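Long-range contact in putative alpha-L-fucosidase (Bacteroides thetaiotaomicron, PDB 3EYP), which probably hydrolyses alpha-L-fucosides as a lipoprotein glycosidase of glycoside hydrolase family 29: residues Gly196-Arg207 and Trp221-Glu232. Residues are numbered along the deposited sequence; the frame is centred on the assembly and turned at random.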
# COMPACT_ATOMS: atom_id res chain seq x y z
N GLY A 196 -4.89 -2.08 -10.76
CA GLY A 196 -5.20 -2.80 -12.01
C GLY A 196 -4.22 -3.91 -12.31
O GLY A 196 -3.02 -3.82 -12.04
N THR A 197 -4.77 -4.97 -12.82
CA THR A 197 -4.02 -6.17 -13.15
C THR A 197 -4.36 -6.59 -14.57
O THR A 197 -5.41 -6.25 -15.13
CB THR A 197 -4.40 -7.30 -12.22
OG1 THR A 197 -5.86 -7.39 -12.19
CG2 THR A 197 -3.82 -7.06 -10.80
N LYS A 198 -3.44 -7.33 -15.13
CA LYS A 198 -3.64 -7.99 -16.42
C LYS A 198 -4.12 -7.02 -17.48
O LYS A 198 -3.45 -5.98 -17.77
CB LYS A 198 -4.50 -9.23 -16.21
CG LYS A 198 -3.72 -10.37 -15.61
CD LYS A 198 -4.60 -11.58 -15.15
CE LYS A 198 -3.85 -12.58 -14.36
NZ LYS A 198 -4.78 -13.66 -13.97
N ASN A 199 -5.28 -7.30 -18.09
CA ASN A 199 -5.67 -6.50 -19.26
C ASN A 199 -6.15 -5.10 -18.99
O ASN A 199 -6.42 -4.35 -19.90
CB ASN A 199 -6.63 -7.27 -20.18
CG ASN A 199 -5.98 -8.53 -20.74
OD1 ASN A 199 -4.79 -8.51 -21.11
ND2 ASN A 199 -6.74 -9.64 -20.76
N SER A 200 -6.18 -4.74 -17.71
CA SER A 200 -6.52 -3.35 -17.28
C SER A 200 -5.33 -2.43 -17.24
O SER A 200 -5.44 -1.28 -16.81
CB SER A 200 -7.14 -3.32 -15.89
OG SER A 200 -6.22 -3.72 -14.87
N TYR A 201 -4.19 -2.98 -17.66
CA TYR A 201 -2.87 -2.30 -17.51
C TYR A 201 -2.80 -0.84 -17.95
O TYR A 201 -2.13 -0.05 -17.30
CB TYR A 201 -1.71 -3.12 -18.14
CG TYR A 201 -1.81 -3.20 -19.63
CD1 TYR A 201 -1.18 -2.25 -20.43
CD2 TYR A 201 -2.61 -4.14 -20.24
CE1 TYR A 201 -1.29 -2.30 -21.78
CE2 TYR A 201 -2.73 -4.19 -21.62
CZ TYR A 201 -2.06 -3.27 -22.38
OH TYR A 201 -2.18 -3.31 -23.76
N PRO A 202 -3.57 -0.42 -18.97
CA PRO A 202 -3.46 0.98 -19.34
C PRO A 202 -4.20 1.93 -18.44
O PRO A 202 -4.08 3.14 -18.58
CB PRO A 202 -4.12 1.05 -20.72
CG PRO A 202 -4.67 -0.24 -21.01
CD PRO A 202 -4.28 -1.23 -19.97
N PHE A 203 -4.99 1.35 -17.53
CA PHE A 203 -5.85 2.13 -16.68
C PHE A 203 -5.39 2.15 -15.22
O PHE A 203 -5.92 2.86 -14.37
CB PHE A 203 -7.27 1.62 -16.80
CG PHE A 203 -7.70 1.42 -18.22
CD1 PHE A 203 -7.76 2.52 -19.08
CD2 PHE A 203 -8.05 0.17 -18.70
CE1 PHE A 203 -8.20 2.35 -20.39
CE2 PHE A 203 -8.44 0.00 -20.03
CZ PHE A 203 -8.51 1.08 -20.87
N ALA A 204 -4.43 1.31 -14.93
CA ALA A 204 -3.96 1.14 -13.56
C ALA A 204 -3.23 2.39 -13.10
O ALA A 204 -2.41 2.96 -13.84
CB ALA A 204 -2.99 -0.08 -13.51
N ASP A 205 -3.50 2.77 -11.86
CA ASP A 205 -2.76 3.80 -11.14
C ASP A 205 -1.64 3.16 -10.35
O ASP A 205 -0.54 3.72 -10.19
CB ASP A 205 -3.68 4.60 -10.22
CG ASP A 205 -4.65 5.44 -10.99
OD1 ASP A 205 -4.24 6.21 -11.88
OD2 ASP A 205 -5.82 5.34 -10.68
N VAL A 206 -1.97 1.99 -9.82
CA VAL A 206 -1.02 1.18 -9.03
C VAL A 206 -1.06 -0.26 -9.47
O VAL A 206 -2.08 -0.76 -10.01
CB VAL A 206 -1.24 1.37 -7.52
CG1 VAL A 206 -1.22 2.89 -7.16
CG2 VAL A 206 -2.59 0.72 -7.03
N ARG A 207 0.05 -0.95 -9.24
CA ARG A 207 0.20 -2.33 -9.66
C ARG A 207 0.34 -3.30 -8.52
O ARG A 207 0.71 -2.95 -7.39
CB ARG A 207 1.48 -2.46 -10.53
CG ARG A 207 2.82 -2.21 -9.78
CD ARG A 207 4.08 -2.41 -10.71
NE ARG A 207 5.31 -2.67 -9.95
CZ ARG A 207 6.29 -1.79 -9.73
NH1 ARG A 207 6.15 -0.52 -10.09
NH2 ARG A 207 7.37 -2.13 -9.03
N TRP A 221 11.18 0.00 -7.87
CA TRP A 221 10.92 1.27 -8.56
C TRP A 221 9.43 1.48 -8.76
O TRP A 221 8.63 0.51 -8.84
CB TRP A 221 11.63 1.33 -9.92
CG TRP A 221 13.05 0.91 -9.87
CD1 TRP A 221 13.53 -0.32 -10.18
CD2 TRP A 221 14.17 1.68 -9.41
NE1 TRP A 221 14.88 -0.35 -9.97
CE2 TRP A 221 15.31 0.86 -9.52
CE3 TRP A 221 14.34 2.99 -8.96
CZ2 TRP A 221 16.58 1.29 -9.15
CZ3 TRP A 221 15.63 3.42 -8.60
CH2 TRP A 221 16.72 2.58 -8.71
N ALA A 222 9.04 2.76 -8.82
CA ALA A 222 7.64 3.09 -8.98
C ALA A 222 7.24 2.87 -10.42
O ALA A 222 6.05 2.78 -10.75
CB ALA A 222 7.37 4.53 -8.58
N THR A 223 8.26 2.93 -11.28
CA THR A 223 8.14 2.67 -12.71
C THR A 223 8.36 1.21 -13.06
O THR A 223 9.16 0.48 -12.43
CB THR A 223 9.17 3.53 -13.55
OG1 THR A 223 10.52 3.39 -13.02
CG2 THR A 223 8.78 4.98 -13.56
N THR A 224 7.70 0.82 -14.14
CA THR A 224 7.88 -0.48 -14.76
C THR A 224 7.26 -0.45 -16.15
O THR A 224 6.59 0.52 -16.51
CB THR A 224 7.29 -1.71 -13.91
OG1 THR A 224 7.92 -2.93 -14.32
CG2 THR A 224 5.74 -1.87 -14.01
N ASP A 225 7.45 -1.51 -16.90
CA ASP A 225 6.86 -1.60 -18.24
C ASP A 225 5.42 -2.07 -18.09
O ASP A 225 5.15 -2.97 -17.30
CB ASP A 225 7.63 -2.57 -19.13
CG ASP A 225 8.92 -1.95 -19.74
OD1 ASP A 225 9.12 -0.72 -19.63
OD2 ASP A 225 9.77 -2.74 -20.27
N SER A 226 4.51 -1.49 -18.85
CA SER A 226 3.09 -1.83 -18.65
C SER A 226 2.79 -3.27 -19.03
O SER A 226 1.78 -3.85 -18.60
CB SER A 226 2.17 -0.87 -19.37
OG SER A 226 2.20 -1.13 -20.73
N VAL A 227 3.69 -3.85 -19.81
CA VAL A 227 3.56 -5.27 -20.24
C VAL A 227 3.71 -6.23 -19.07
O VAL A 227 3.14 -7.35 -19.05
CB VAL A 227 4.51 -5.62 -21.42
CG1 VAL A 227 5.98 -5.71 -20.95
CG2 VAL A 227 4.07 -6.89 -22.14
N ALA A 228 4.38 -5.75 -18.03
CA ALA A 228 4.58 -6.58 -16.85
C ALA A 228 3.25 -6.80 -16.18
O ALA A 228 2.99 -7.86 -15.68
CB ALA A 228 5.59 -5.99 -15.86
N ILE A 229 2.42 -5.77 -16.16
CA ILE A 229 1.12 -5.89 -15.54
C ILE A 229 0.28 -6.86 -16.36
O ILE A 229 -0.37 -7.78 -15.83
CB ILE A 229 0.43 -4.51 -15.39
CG1 ILE A 229 1.24 -3.70 -14.36
CG2 ILE A 229 -1.09 -4.69 -15.02
CD1 ILE A 229 0.95 -2.20 -14.31
N ARG A 230 0.36 -6.65 -17.65
CA ARG A 230 -0.44 -7.40 -18.62
C ARG A 230 -0.14 -8.89 -18.52
O ARG A 230 -1.04 -9.69 -18.36
CB ARG A 230 -0.21 -6.93 -20.06
CG ARG A 230 -1.29 -7.48 -21.02
CD ARG A 230 -0.88 -7.22 -22.41
NE ARG A 230 0.25 -8.07 -22.80
CZ ARG A 230 0.95 -7.90 -23.92
NH1 ARG A 230 1.95 -8.70 -24.21
NH2 ARG A 230 0.61 -6.92 -24.76
N ASP A 231 1.13 -9.20 -18.62
CA ASP A 231 1.64 -10.59 -18.57
C ASP A 231 2.16 -10.99 -17.20
O ASP A 231 3.19 -11.62 -17.01
CB ASP A 231 2.72 -10.78 -19.64
CG ASP A 231 2.20 -10.56 -21.05
OD1 ASP A 231 0.98 -10.58 -21.30
OD2 ASP A 231 3.03 -10.34 -21.96
N GLU A 232 1.38 -10.59 -16.22
CA GLU A 232 1.63 -10.84 -14.77
C GLU A 232 2.56 -12.04 -14.46
O GLU A 232 3.69 -11.91 -13.95
CB GLU A 232 0.26 -11.05 -14.10
CG GLU A 232 0.19 -10.63 -12.66
CD GLU A 232 -1.18 -10.85 -12.01
OE1 GLU A 232 -1.48 -12.02 -11.67
OE2 GLU A 232 -1.89 -9.84 -11.78
O HOH W 1 -1.02 -7.61 -13.14
O HOH W 2 -3.15 -10.41 -19.83
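Arg207 binds the carbonyl of Trp221 through two hydrogen bonds that join Gly196-Arg207 to Trp221-Glu232. The guanidinium grips that one oxygen end-on, Arg207 NH1 at 3.0 Å and NH2 at 2.9 Å from Trp221 O, which lies in its plane, while Thr224 CB sits over one face. NH1 also donates to Ile250 O, further fixing the rotation of the buried group. Replacing Arg207 by alanine would probably leave the carbonyl oxygens of Trp221 and Ile250 without these donors and open a gap beside Thr224. Backbone links are slighter: Lys198 N gives a weak hydrogen bond to Ile229 O at 3.2 Å, and Arg230 CA-H points at Lys198 O.

Apolar contact centres on Ile229, whose CG2 branch meets Tyr201 CB at 3.5 Å while CD1 reaches Arg207 CB at 3.8 Å. With CG set between its backbone N and carbonyl carbon (chi1 68°), the Tyr201 ring lies alongside the aliphatic part of Arg230, Tyr201 CE2 being 3.6 Å from Arg230 CD. Beyond that chain, the Arg230 guanidinium turns to Asp231 in a side-on, two-nitrogen salt bridge.

Two waters extend the join. One accepts from Lys198 N and donates to Glu232 OE2; the other donates to both Asn199 OD1 and Arg230 O. Glu232 OE1 is 4.3 Å from Lys198 NZ, beyond a salt bridge, and Lys198 NZ instead makes a salt bridge with Asp171 and a hydrogen bond to Gly167 O. Glu232 OE2 also binds a glycerol, probably from the crystallisation liquor.

The contact thus packs the loop following strand 193-195, a parallel strand of the TIM-barrel-type domain, against strand 223-224, the residues just before it, and short helix 226-230. Helix 175-188 touches Tyr201 of the loop, and helix 236-240 packs on Ile229 and Glu232 through Leu239.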